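Local coordinates for copper homeostasis protein CutC (Streptococcus agalactiae, PDB 2BDQ) that belongs to the TIM-barrel CutC family and may bind copper ions, consistent with a role in cytoplasmic copper homeostasis, at residues I130-S133 and D134-K137; M78-D81 and I82-V86; V69-D72 and L73-R76; T37-Y40 and G41-K44; F123-A126 and F127-I130. All blocks are in the same frame, centred on the assembly; numbering follows the deposited sequence.

Contact 1. Residues I130-S133 and D134-K137; sequences IPKS and DQKK
Gln135 reaches back to Ile130, and this is one of several polar bonds that pin the loop to the start of the helix. Gln135 NE2 donates to Ile130 O at 2.9 Å, coming from above the carbonyl plane with a C=O...N angle of 109°, off the lone pairs. The other end of the same amide, OE1, takes a weak bond from Lys132 NZ (3.4 Å); that ammonium also bonds the backbone oxygen of Asp128. Lys137 curls back through bends at chi2, chi3 and chi4 until NZ lies 2.7 Å from Ser133 O, in the carbonyl plane and on a lone pair. Ser133 OG donates to Asp134 OD1 over 2.8 Å, from above the carboxylate plane; a chi1 of 65°, which sets OG between N and C, turns it toward the carboxylate of this next residue. On the backbone, Asp134 N donates to Pro131 O at 2.7 Å, closing a four-residue turn in which Lys132 and Ser133 have helical torsions. This turn leads from the loop that follows strand 121-123 of the TIM barrel into helix 135-144. Asp134 holds the N-cap position there, but its carboxylate makes no capping bond. Van der Waals contacts of carbon against polar atoms fill in between these bonds. Pro131 CG rests 3.1 Å from Asp134 OD1, the two side chains running at a slant. Lys132 and Gln135 lie alongside, pointing the same way, with Lys132 CD 3.3 Å from Gln135 OE1. Ile130 CB sits beside Gln135 NE2 at 3.3 Å. His167 and Leu171 of helix 165-175 pack against Gln135.

Contact 2. Residues M78-D81 and I82-V86; sequences MEED and ILRAV
Glu80 OE2 and Arg84 NH2, 2.7 Å apart, form the salt bridge of this helical turn, with an N-H...O angle of 152°. The oxygen lies almost exactly in the guanidinium plane, at its edge, whereas NH2 meets the syn side of the carboxylate from out of its plane; the two planes are 33° apart. Glu80 leaves the helix with CG anti to its own nitrogen and then turns at chi2 (59°), which swings the carboxylate along the helix toward the residue four places on. Arg84 bends at chi2 and chi3 to meet it, and its CD also lies 3.5 Å from Glu80 OE2. One guanidinium face rests on Leu83 CB. Each charge has a second partner, Arg76 for Glu80 OE1 and Glu87 for Arg84 NH1, so the bridge is one link in a chain of alternating charges along the helix. Tyr40 of the second subunit packs on this pair, and Asp81 turns its carboxylate to Gly41 N and Ser39 OG of that subunit. The helix backbone itself is held by Ile82 N to Met78 O (2.9 Å), Leu83 N to Glu79 O (3.1 Å) and Ala85 N to Asp81 O (3.0 Å). Ile82 CG1 lies against Met78 O at 3.1 Å, while Ile82 and Ala85 face Leu93 of strand 92-95, as expected for the helix of the beta-alpha-beta unit 56-60, 72-87, 92-95 in a TIM barrel.

Contact 3. Residues V69-D72 and L73-R76; sequences VYND and LELR
Leu75 N donates to Asn71 O at 3.0 Å and Arg76 N to Asp72 O at 2.9 Å, the first regular turn of helix 72-87, with Asn71 as N-cap. Two N-terminal capping features of this TIM-barrel helix follow: a bond of the capping-box kind from Glu74, the third residue of the helix, and a hydrophobic staple between Tyr70 and Leu75. For the first, Glu74 OE2 accepts from Asn71 N over 3.0 Å with a nearly straight N-H...O angle of 167°; the nitrogen approaches the anti side of the carboxylate, out of its plane. Glu74 sets CG anti to its carbonyl carbon (chi1 -77°) and runs on extended, so the carboxylate returns along the helix end to the backbone of the N-cap residue. There it also lies over the Asn71 amide, the two planes stacked 24° apart, with Asn71 CG 3.4 Å from Glu74 OE2. Glu74 OE1 pairs with Arg64 in a salt bridge, which, together with the nearby helix N-terminus, would be expected to favour the charged carboxylate. For the staple, Tyr70 CB meets Leu75 CD2 at 4.1 Å, bridging the residue before the N-cap and the fourth residue of the helix; Tyr70 also packs on Arg62, Pro63 and Ile97. On the dimer side, Leu73 packs on Tyr49 and Arg76 forms a salt bridge with Glu45, both of the second subunit. The Tyr70 ring stands almost perpendicular to the Glu74 carboxylate, whose OE2 lies in the ring plane at its edge, 3.8 Å from Tyr70 CD2.

Contact 4. Residues T37-Y40 and G41-K44; sequences TPSY and GVIK
The Tyr40 ring is met obliquely by Lys44 CD, 4.4 Å from its CE2, and by Gly41 N, which lies 3.8 Å from CD2. With CG anti to the backbone nitrogen (chi1 -175°), the ring leaves the helix start toward Arg84 and Leu88, and its OH bonds Glu87. The other ring, that of Pro38, meets Ile43 at about a right angle: Pro38 CG is 3.5 Å from Ile43 CG1, and Pro38 CB touches Val42 CG1 at 3.8 Å. Since Ser39 is the N-cap, the Pro38-Ile43 pair is a hydrophobic staple, joining the residue before the cap to the fourth of the helix. Ser39 OG accepts from Val42 N at 3.2 Å with an angle of 159°, a true capping bond, and the same hydroxyl bonds Asp81 of the second subunit. Regular helical bonding begins with Ile43 N to Ser39 O (3.1 Å) and Lys44 N to Tyr40 O (3.0 Å). Helix 40-52 thus starts with Pro38 and Val42 against Leu27 of strand 24-28, Thr37 bonded to Met60 O at the end of strand 56-60 and Arg62 N just beyond it, and helix 72-87 alongside, while the second subunit covers Ser39, Gly41 and Tyr40.

Contact 5. Residues F123-A126 and F127-I130; sequences FHMA and FDVI
Phe123 and Phe127 cross at about a right angle, but their rings do not stack: the edge of the Phe123 ring reaches the base of Phe127, CD1 to Phe127 CB at 4.0 Å. Phe127 sets CG anti to its nitrogen (chi1 -172°), which carries its ring off toward Ile150, Leu152 and Ser138. Met125 and Asp128 are inclined to each other, Met125 CG lying 3.5 Å from Asp128 OD2. The Asp128 carboxylate is bonded by the backbone nitrogens of His153 and Gly154, after the next strand. His124 ND1 accepts from Ala126 N at 3.2 Å with a 160° angle, the nitrogen lying in the ring plane, which would favour this rotation of the ring. Two bonds reach back three residues, Asp128 N to Met125 O (3.0 Å) and Val129 N to Ala126 O (3.1 Å), both donors above the carbonyl plane; they give consecutive turns with helical torsions, not a regular alpha helix. These turns follow strand 121-123 at the C-terminal ends of the barrel strands, where active sites of the TIM-barrel fold lie; the Met125 side chain lies near, without touching, Cys7 and His205, whose grouping might mark a functional site, though this is unconfirmed.

Overall arrangement
Along the chain the order is contact 4, contact 3, contact 2, contact 5, contact 1, all within one eight-stranded TIM barrel. Contacts 3 and 2 share helix 72-87, their centres about 14 Å apart, joined where Met78 packs on Tyr70. Contact 4, at the start of helix 40-52, touches contact 2, about 11 Å away between centres, through Tyr40 on Arg84; these three all reach the second subunit and so form part of the dimer interface. Contacts 5 and 1 share Ile130 and run from strand 121-123 into helix 135-144; neither meets the second subunit. Contacts 1 and 4 lie on opposite sides of the chain's centre, about 33 Å apart between centres.

Contact 1. Residues I130-S133 and D134-K137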
loop_
_atom_site.group_PDB
_atom_site.type_symbol
_atom_site.label_atom_id
_atom_site.label_comp_id
_atom_site.label_asym_id
_atom_site.label_seq_id
_atom_site.Cartn_x
_atom_site.Cartn_y
_atom_site.Cartn_z
ATOM N N ILE A 130 19.727 -12.246 -8.069
ATOM C CA ILE A 130 20.214 -13.450 -8.727
ATOM C C ILE A 130 21.749 -13.405 -8.827
ATOM O O ILE A 130 22.331 -12.379 -9.187
ATOM C CB ILE A 130 19.596 -13.566 -10.139
ATOM C CG1 ILE A 130 18.070 -13.625 -10.015
ATOM C CG2 ILE A 130 20.128 -14.802 -10.865
ATOM C CD1 ILE A 130 17.348 -13.758 -11.333
ATOM N N PRO A 131 22.427 -14.508 -8.475
ATOM C CA PRO A 131 23.893 -14.489 -8.570
ATOM C C PRO A 131 24.315 -14.131 -9.994
ATOM O O PRO A 131 23.810 -14.708 -10.956
ATOM C CB PRO A 131 24.294 -15.909 -8.151
ATOM C CG PRO A 131 23.061 -16.726 -8.403
ATOM C CD PRO A 131 21.947 -15.804 -7.975
ATOM N N LYS A 132 25.224 -13.164 -10.105
ATOM C CA LYS A 132 25.707 -12.668 -11.392
ATOM C C LYS A 132 26.071 -13.750 -12.403
ATOM O O LYS A 132 26.027 -13.510 -13.610
ATOM C CB LYS A 132 26.907 -11.721 -11.190
ATOM C CG LYS A 132 26.645 -10.562 -10.210
ATOM C CD LYS A 132 25.360 -9.781 -10.548
ATOM C CE LYS A 132 24.920 -8.839 -9.406
ATOM N NZ LYS A 132 23.612 -8.137 -9.669
ATOM N N SER A 133 26.424 -14.938 -11.925
ATOM C CA SER A 133 26.781 -16.018 -12.835
ATOM C C SER A 133 25.543 -16.649 -13.463
ATOM O O SER A 133 25.595 -17.090 -14.609
ATOM C CB SER A 133 27.600 -17.089 -12.106
ATOM O OG SER A 133 26.838 -17.728 -11.096
ATOM N N ASP A 134 24.434 -16.680 -12.722
ATOM C CA ASP A 134 23.180 -17.263 -13.214
ATOM C C ASP A 134 22.263 -16.204 -13.824
ATOM O O ASP A 134 21.109 -16.475 -14.152
ATOM C CB ASP A 134 22.427 -17.957 -12.075
ATOM C CG ASP A 134 23.277 -18.973 -11.342
ATOM O OD1 ASP A 134 24.234 -18.561 -10.653
ATOM O OD2 ASP A 134 22.995 -20.188 -11.456
ATOM N N GLN A 135 22.795 -14.999 -13.975
ATOM C CA GLN A 135 22.064 -13.864 -14.523
ATOM C C GLN A 135 21.585 -14.104 -15.957
ATOM O O GLN A 135 20.402 -13.938 -16.269
ATOM C CB GLN A 135 22.978 -12.642 -14.518
ATOM C CG GLN A 135 22.298 -11.333 -14.256
ATOM C CD GLN A 135 22.278 -10.993 -12.787
ATOM O OE1 GLN A 135 22.667 -9.898 -12.392
ATOM N NE2 GLN A 135 21.823 -11.931 -11.967
ATOM N N LYS A 136 22.519 -14.471 -16.827
ATOM C CA LYS A 136 22.210 -14.698 -18.232
ATOM C C LYS A 136 21.194 -15.809 -18.475
ATOM O O LYS A 136 20.341 -15.690 -19.356
ATOM C CB LYS A 136 23.503 -14.958 -19.009
ATOM C CG LYS A 136 24.315 -13.694 -19.224
ATOM C CD LYS A 136 25.688 -13.971 -19.805
ATOM C CE LYS A 136 26.448 -12.672 -20.010
ATOM N NZ LYS A 136 27.882 -12.922 -20.313
ATOM N N LYS A 137 21.276 -16.882 -17.697
ATOM C CA LYS A 137 20.337 -17.990 -17.835
ATOM C C LYS A 137 18.947 -17.502 -17.446
ATOM O O LYS A 137 17.948 -17.847 -18.084
ATOM C CB LYS A 137 20.741 -19.148 -16.923
ATOM C CG LYS A 137 22.066 -19.794 -17.298
ATOM C CD LYS A 137 22.959 -19.987 -16.072
ATOM C CE LYS A 137 24.274 -19.245 -16.257
ATOM N NZ LYS A 137 24.047 -17.814 -16.642
#

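Contact 2. Residues M78-D81 and I82-V86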
loop_
_atom_site.group_PDB
_atom_site.type_symbol
_atom_site.label_atom_id
_atom_site.label_comp_id
_atom_site.label_asym_id
_atom_site.label_seq_id
_atom_site.Cartn_x
_atom_site.Cartn_y
_atom_site.Cartn_z
HETATM N N MSE A 78 -1.350 -12.593 -4.924
HETATM C CA MSE A 78 -0.856 -12.090 -6.198
HETATM C C MSE A 78 -1.739 -12.502 -7.375
HETATM O O MSE A 78 -1.961 -11.705 -8.287
HETATM C CB MSE A 78 0.584 -12.558 -6.425
HETATM C CG MSE A 78 1.558 -11.976 -5.398
HETATM SE SE MSE A 78 3.335 -12.738 -5.446
HETATM C CE MSE A 78 3.938 -12.031 -7.125
ATOM N N GLU A 79 -2.246 -13.733 -7.364
ATOM C CA GLU A 79 -3.109 -14.173 -8.455
ATOM C C GLU A 79 -4.374 -13.326 -8.443
ATOM O O GLU A 79 -4.856 -12.912 -9.489
ATOM C CB GLU A 79 -3.476 -15.653 -8.308
ATOM C CG GLU A 79 -4.475 -16.154 -9.358
ATOM C CD GLU A 79 -4.868 -17.614 -9.153
ATOM O OE1 GLU A 79 -5.388 -17.957 -8.066
ATOM O OE2 GLU A 79 -4.658 -18.423 -10.081
ATOM N N GLU A 80 -4.899 -13.061 -7.251
ATOM C CA GLU A 80 -6.110 -12.259 -7.116
ATOM C C GLU A 80 -5.860 -10.829 -7.584
ATOM O O GLU A 80 -6.660 -10.258 -8.318
ATOM C CB GLU A 80 -6.579 -12.247 -5.657
ATOM C CG GLU A 80 -7.936 -11.575 -5.427
ATOM C CD GLU A 80 -9.066 -12.234 -6.203
ATOM O OE1 GLU A 80 -9.103 -13.483 -6.260
ATOM O OE2 GLU A 80 -9.925 -11.500 -6.746
ATOM N N ASP A 81 -4.742 -10.249 -7.162
ATOM C CA ASP A 81 -4.444 -8.882 -7.563
ATOM C C ASP A 81 -4.201 -8.763 -9.061
ATOM O O ASP A 81 -4.461 -7.712 -9.656
ATOM C CB ASP A 81 -3.267 -8.322 -6.754
ATOM C CG ASP A 81 -3.700 -7.869 -5.364
ATOM O OD1 ASP A 81 -4.776 -7.225 -5.270
ATOM O OD2 ASP A 81 -2.981 -8.133 -4.372
ATOM N N ILE A 82 -3.730 -9.844 -9.680
ATOM C CA ILE A 82 -3.496 -9.846 -11.118
ATOM C C ILE A 82 -4.821 -9.836 -11.855
ATOM O O ILE A 82 -4.975 -9.115 -12.829
ATOM C CB ILE A 82 -2.672 -11.073 -11.538
ATOM C CG1 ILE A 82 -1.210 -10.845 -11.136
ATOM C CG2 ILE A 82 -2.801 -11.328 -13.044
ATOM C CD1 ILE A 82 -0.328 -12.048 -11.320
ATOM N N LEU A 83 -5.781 -10.631 -11.388
ATOM C CA LEU A 83 -7.096 -10.691 -12.025
ATOM C C LEU A 83 -7.759 -9.315 -12.024
ATOM O O LEU A 83 -8.342 -8.898 -13.017
ATOM C CB LEU A 83 -7.983 -11.692 -11.289
ATOM C CG LEU A 83 -8.183 -13.131 -11.771
ATOM C CD1 LEU A 83 -7.151 -13.563 -12.799
ATOM C CD2 LEU A 83 -8.156 -14.010 -10.538
ATOM N N ARG A 84 -7.671 -8.619 -10.896
ATOM C CA ARG A 84 -8.245 -7.291 -10.782
ATOM C C ARG A 84 -7.486 -6.309 -11.684
ATOM O O ARG A 84 -8.095 -5.517 -12.397
ATOM C CB ARG A 84 -8.199 -6.825 -9.320
ATOM C CG ARG A 84 -9.475 -7.071 -8.499
ATOM C CD ARG A 84 -9.963 -8.516 -8.507
ATOM N NE ARG A 84 -10.657 -8.849 -9.747
ATOM C CZ ARG A 84 -11.121 -10.058 -10.054
ATOM N NH1 ARG A 84 -11.736 -10.251 -11.210
ATOM N NH2 ARG A 84 -10.965 -11.073 -9.213
ATOM N N ALA A 85 -6.158 -6.374 -11.672
ATOM C CA ALA A 85 -5.361 -5.472 -12.499
ATOM C C ALA A 85 -5.747 -5.578 -13.970
ATOM O O ALA A 85 -5.848 -4.564 -14.664
ATOM C CB ALA A 85 -3.876 -5.760 -12.329
ATOM N N VAL A 86 -5.960 -6.798 -14.455
ATOM C CA VAL A 86 -6.339 -6.969 -15.850
ATOM C C VAL A 86 -7.768 -6.497 -16.122
ATOM O O VAL A 86 -8.022 -5.841 -17.128
ATOM C CB VAL A 86 -6.181 -8.442 -16.305
ATOM C CG1 VAL A 86 -6.866 -9.364 -15.331
ATOM C CG2 VAL A 86 -6.769 -8.628 -17.696
#

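Contact 3. Residues V69-D72 and L73-R76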
loop_
_atom_site.group_PDB
_atom_site.type_symbol
_atom_site.label_atom_id
_atom_site.label_comp_id
_atom_site.label_asym_id
_atom_site.label_seq_id
_atom_site.Cartn_x
_atom_site.Cartn_y
_atom_site.Cartn_z
ATOM N N VAL A 69 10.505 -14.540 -1.922
ATOM C CA VAL A 69 10.225 -15.966 -1.760
ATOM C C VAL A 69 8.854 -16.001 -1.109
ATOM O O VAL A 69 8.733 -15.879 0.113
ATOM C CB VAL A 69 11.249 -16.657 -0.824
ATOM C CG1 VAL A 69 11.056 -18.167 -0.868
ATOM C CG2 VAL A 69 12.658 -16.290 -1.231
ATOM N N TYR A 70 7.820 -16.164 -1.928
ATOM C CA TYR A 70 6.452 -16.154 -1.434
ATOM C C TYR A 70 5.854 -17.505 -1.089
ATOM O O TYR A 70 6.097 -18.502 -1.769
ATOM C CB TYR A 70 5.540 -15.453 -2.447
ATOM C CG TYR A 70 6.012 -14.079 -2.861
ATOM C CD1 TYR A 70 6.515 -13.849 -4.143
ATOM C CD2 TYR A 70 5.968 -13.011 -1.968
ATOM C CE1 TYR A 70 6.967 -12.579 -4.523
ATOM C CE2 TYR A 70 6.413 -11.746 -2.331
ATOM C CZ TYR A 70 6.914 -11.530 -3.602
ATOM O OH TYR A 70 7.375 -10.271 -3.925
ATOM N N ASN A 71 5.056 -17.521 -0.025
ATOM C CA ASN A 71 4.386 -18.735 0.400
ATOM C C ASN A 71 3.081 -18.857 -0.394
ATOM O O ASN A 71 2.692 -17.934 -1.122
ATOM C CB ASN A 71 4.131 -18.702 1.916
ATOM C CG ASN A 71 3.228 -17.555 2.348
ATOM O OD1 ASN A 71 3.305 -17.095 3.483
ATOM N ND2 ASN A 71 2.365 -17.102 1.454
ATOM N N ASP A 72 2.411 -19.994 -0.257
ATOM C CA ASP A 72 1.166 -20.249 -0.983
ATOM C C ASP A 72 0.112 -19.147 -0.852
ATOM O O ASP A 72 -0.475 -18.717 -1.844
ATOM C CB ASP A 72 0.587 -21.592 -0.526
ATOM C CG ASP A 72 1.457 -22.766 -0.944
ATOM O OD1 ASP A 72 1.266 -23.875 -0.413
ATOM O OD2 ASP A 72 2.332 -22.575 -1.818
ATOM N N LEU A 73 -0.116 -18.684 0.372
ATOM C CA LEU A 73 -1.117 -17.655 0.619
ATOM C C LEU A 73 -0.765 -16.348 -0.109
ATOM O O LEU A 73 -1.639 -15.680 -0.673
ATOM C CB LEU A 73 -1.250 -17.435 2.130
ATOM C CG LEU A 73 -2.564 -16.815 2.617
ATOM C CD1 LEU A 73 -2.718 -16.988 4.130
ATOM C CD2 LEU A 73 -2.585 -15.358 2.229
ATOM N N GLU A 74 0.515 -15.994 -0.109
ATOM C CA GLU A 74 0.967 -14.789 -0.786
ATOM C C GLU A 74 0.821 -14.938 -2.300
ATOM O O GLU A 74 0.548 -13.966 -3.001
ATOM C CB GLU A 74 2.414 -14.491 -0.380
ATOM C CG GLU A 74 2.497 -13.877 1.018
ATOM C CD GLU A 74 3.850 -14.032 1.682
ATOM O OE1 GLU A 74 4.043 -13.441 2.767
ATOM O OE2 GLU A 74 4.720 -14.747 1.138
ATOM N N LEU A 75 1.004 -16.154 -2.806
ATOM C CA LEU A 75 0.847 -16.393 -4.235
ATOM C C LEU A 75 -0.644 -16.289 -4.573
ATOM O O LEU A 75 -1.008 -15.869 -5.673
ATOM C CB LEU A 75 1.378 -17.782 -4.623
ATOM C CG LEU A 75 2.895 -17.987 -4.549
ATOM C CD1 LEU A 75 3.236 -19.465 -4.759
ATOM C CD2 LEU A 75 3.589 -17.128 -5.609
ATOM N N ARG A 76 -1.502 -16.665 -3.624
ATOM C CA ARG A 76 -2.952 -16.587 -3.824
ATOM C C ARG A 76 -3.351 -15.111 -3.898
ATOM O O ARG A 76 -4.248 -14.732 -4.641
ATOM C CB ARG A 76 -3.680 -17.273 -2.661
ATOM C CG ARG A 76 -5.204 -17.053 -2.599
ATOM C CD ARG A 76 -5.990 -17.935 -3.570
ATOM N NE ARG A 76 -6.153 -17.340 -4.896
ATOM C CZ ARG A 76 -6.942 -16.300 -5.168
ATOM N NH1 ARG A 76 -7.654 -15.720 -4.202
ATOM N NH2 ARG A 76 -7.022 -15.838 -6.411
#

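Contact 4. Residues T37-Y40 and G41-K44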
loop_
_atom_site.group_PDB
_atom_site.type_symbol
_atom_site.label_atom_id
_atom_site.label_comp_id
_atom_site.label_asym_id
_atom_site.label_seq_id
_atom_site.Cartn_x
_atom_site.Cartn_y
_atom_site.Cartn_z
ATOM N N THR A 37 1.493 -3.751 -4.262
ATOM C CA THR A 37 0.299 -3.615 -5.065
ATOM C C THR A 37 -0.590 -2.555 -4.436
ATOM O O THR A 37 -0.898 -2.628 -3.246
ATOM C CB THR A 37 -0.479 -4.927 -5.110
ATOM O OG1 THR A 37 0.375 -5.969 -5.600
ATOM C CG2 THR A 37 -1.695 -4.788 -6.017
ATOM N N PRO A 38 -0.996 -1.544 -5.224
ATOM C CA PRO A 38 -1.860 -0.458 -4.746
ATOM C C PRO A 38 -3.301 -0.943 -4.557
ATOM O O PRO A 38 -3.660 -2.030 -5.010
ATOM C CB PRO A 38 -1.733 0.597 -5.849
ATOM C CG PRO A 38 -1.529 -0.237 -7.080
ATOM C CD PRO A 38 -0.568 -1.307 -6.616
ATOM N N SER A 39 -4.123 -0.142 -3.885
ATOM C CA SER A 39 -5.511 -0.516 -3.645
ATOM C C SER A 39 -6.291 -0.609 -4.959
ATOM O O SER A 39 -5.852 -0.099 -5.999
ATOM C CB SER A 39 -6.183 0.503 -2.722
ATOM O OG SER A 39 -6.459 1.718 -3.413
ATOM N N TYR A 40 -7.447 -1.267 -4.913
ATOM C CA TYR A 40 -8.283 -1.422 -6.100
ATOM C C TYR A 40 -8.696 -0.052 -6.632
ATOM O O TYR A 40 -8.636 0.202 -7.829
ATOM C CB TYR A 40 -9.534 -2.235 -5.760
ATOM C CG TYR A 40 -10.419 -2.570 -6.944
ATOM C CD1 TYR A 40 -10.276 -3.773 -7.629
ATOM C CD2 TYR A 40 -11.438 -1.707 -7.340
ATOM C CE1 TYR A 40 -11.138 -4.119 -8.681
ATOM C CE2 TYR A 40 -12.304 -2.033 -8.381
ATOM C CZ TYR A 40 -12.153 -3.240 -9.043
ATOM O OH TYR A 40 -13.020 -3.578 -10.046
ATOM N N GLY A 41 -9.119 0.826 -5.733
ATOM C CA GLY A 41 -9.534 2.154 -6.144
ATOM C C GLY A 41 -8.435 2.920 -6.859
ATOM O O GLY A 41 -8.695 3.605 -7.849
ATOM N N VAL A 42 -7.208 2.819 -6.356
ATOM C CA VAL A 42 -6.085 3.508 -6.971
ATOM C C VAL A 42 -5.818 2.975 -8.379
ATOM O O VAL A 42 -5.571 3.750 -9.297
ATOM C CB VAL A 42 -4.803 3.365 -6.107
ATOM C CG1 VAL A 42 -3.566 3.708 -6.933
ATOM C CG2 VAL A 42 -4.880 4.298 -4.913
ATOM N N ILE A 43 -5.871 1.659 -8.550
ATOM C CA ILE A 43 -5.622 1.056 -9.863
ATOM C C ILE A 43 -6.675 1.500 -10.890
ATOM O O ILE A 43 -6.343 1.927 -12.002
ATOM C CB ILE A 43 -5.613 -0.497 -9.770
ATOM C CG1 ILE A 43 -4.442 -0.958 -8.892
ATOM C CG2 ILE A 43 -5.469 -1.111 -11.161
ATOM C CD1 ILE A 43 -4.426 -2.462 -8.622
ATOM N N LYS A 44 -7.943 1.408 -10.512
ATOM C CA LYS A 44 -9.033 1.790 -11.403
ATOM C C LYS A 44 -8.964 3.257 -11.820
ATOM O O LYS A 44 -9.024 3.580 -13.011
ATOM C CB LYS A 44 -10.374 1.516 -10.727
ATOM C CG LYS A 44 -11.604 2.035 -11.467
ATOM C CD LYS A 44 -12.859 1.715 -10.655
ATOM C CE LYS A 44 -14.116 2.338 -11.241
ATOM N NZ LYS A 44 -14.385 1.842 -12.614
#

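Contact 5. Residues F123-A126 and F127-I130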
loop_
_atom_site.group_PDB
_atom_site.type_symbol
_atom_site.label_atom_id
_atom_site.label_comp_id
_atom_site.label_asym_id
_atom_site.label_seq_id
_atom_site.Cartn_x
_atom_site.Cartn_y
_atom_site.Cartn_z
ATOM N N PHE A 123 9.665 -8.269 -15.055
ATOM C CA PHE A 123 10.324 -8.821 -13.867
ATOM C C PHE A 123 11.082 -7.632 -13.253
ATOM O O PHE A 123 11.863 -6.963 -13.943
ATOM C CB PHE A 123 11.289 -9.945 -14.297
ATOM C CG PHE A 123 11.654 -10.907 -13.189
ATOM C CD1 PHE A 123 12.666 -10.611 -12.282
ATOM C CD2 PHE A 123 10.950 -12.086 -13.028
ATOM C CE1 PHE A 123 12.960 -11.480 -11.225
ATOM C CE2 PHE A 123 11.238 -12.960 -11.976
ATOM C CZ PHE A 123 12.243 -12.652 -11.073
ATOM N N HIS A 124 10.849 -7.356 -11.974
ATOM C CA HIS A 124 11.489 -6.203 -11.340
ATOM C C HIS A 124 12.869 -6.401 -10.708
ATOM O O HIS A 124 13.542 -7.401 -10.948
ATOM C CB HIS A 124 10.531 -5.584 -10.317
ATOM C CG HIS A 124 10.006 -6.555 -9.308
ATOM N ND1 HIS A 124 10.830 -7.387 -8.576
ATOM C CD2 HIS A 124 8.748 -6.803 -8.875
ATOM C CE1 HIS A 124 10.102 -8.099 -7.737
ATOM N NE2 HIS A 124 8.832 -7.763 -7.897
HETATM N N MSE A 125 13.268 -5.416 -9.906
HETATM C CA MSE A 125 14.558 -5.362 -9.211
HETATM C C MSE A 125 14.983 -6.677 -8.534
HETATM O O MSE A 125 16.146 -6.846 -8.169
HETATM C CB MSE A 125 14.524 -4.226 -8.173
HETATM C CG MSE A 125 15.725 -3.260 -8.173
HETATM SE SE MSE A 125 15.643 -1.749 -9.442
HETATM C CE MSE A 125 14.447 -0.571 -8.462
ATOM N N ALA A 126 14.055 -7.607 -8.350
ATOM C CA ALA A 126 14.412 -8.883 -7.734
ATOM C C ALA A 126 15.471 -9.578 -8.593
ATOM O O ALA A 126 16.196 -10.456 -8.122
ATOM C CB ALA A 126 13.187 -9.774 -7.602
ATOM N N PHE A 127 15.553 -9.176 -9.859
ATOM C CA PHE A 127 16.516 -9.754 -10.787
ATOM C C PHE A 127 17.953 -9.571 -10.306
ATOM O O PHE A 127 18.787 -10.451 -10.502
ATOM C CB PHE A 127 16.371 -9.116 -12.171
ATOM C CG PHE A 127 17.200 -9.780 -13.238
ATOM C CD1 PHE A 127 16.721 -10.908 -13.910
ATOM C CD2 PHE A 127 18.463 -9.294 -13.562
ATOM C CE1 PHE A 127 17.493 -11.543 -14.882
ATOM C CE2 PHE A 127 19.242 -9.923 -14.532
ATOM C CZ PHE A 127 18.759 -11.044 -15.196
ATOM N N ASP A 128 18.240 -8.435 -9.677
ATOM C CA ASP A 128 19.588 -8.149 -9.193
ATOM C C ASP A 128 20.062 -9.072 -8.065
ATOM O O ASP A 128 21.269 -9.178 -7.829
ATOM C CB ASP A 128 19.690 -6.693 -8.730
ATOM C CG ASP A 128 19.393 -5.697 -9.846
ATOM O OD1 ASP A 128 20.104 -5.706 -10.874
ATOM O OD2 ASP A 128 18.444 -4.896 -9.698
ATOM N N VAL A 129 19.125 -9.733 -7.374
ATOM C CA VAL A 129 19.459 -10.646 -6.269
ATOM C C VAL A 129 20.037 -11.955 -6.811
ATOM O O VAL A 129 20.731 -12.689 -6.104
ATOM C CB VAL A 129 18.207 -10.986 -5.408
ATOM C CG1 VAL A 129 18.580 -11.961 -4.282
ATOM C CG2 VAL A 129 17.608 -9.715 -4.829
ATOM N N ILE A 130 19.727 -12.246 -8.069
ATOM C CA ILE A 130 20.214 -13.450 -8.727
ATOM C C ILE A 130 21.749 -13.405 -8.827
ATOM O O ILE A 130 22.331 -12.379 -9.187
ATOM C CB ILE A 130 19.596 -13.566 -10.139
ATOM C CG1 ILE A 130 18.070 -13.625 -10.015
ATOM C CG2 ILE A 130 20.128 -14.802 -10.865
ATOM C CD1 ILE A 130 17.348 -13.758 -11.333
#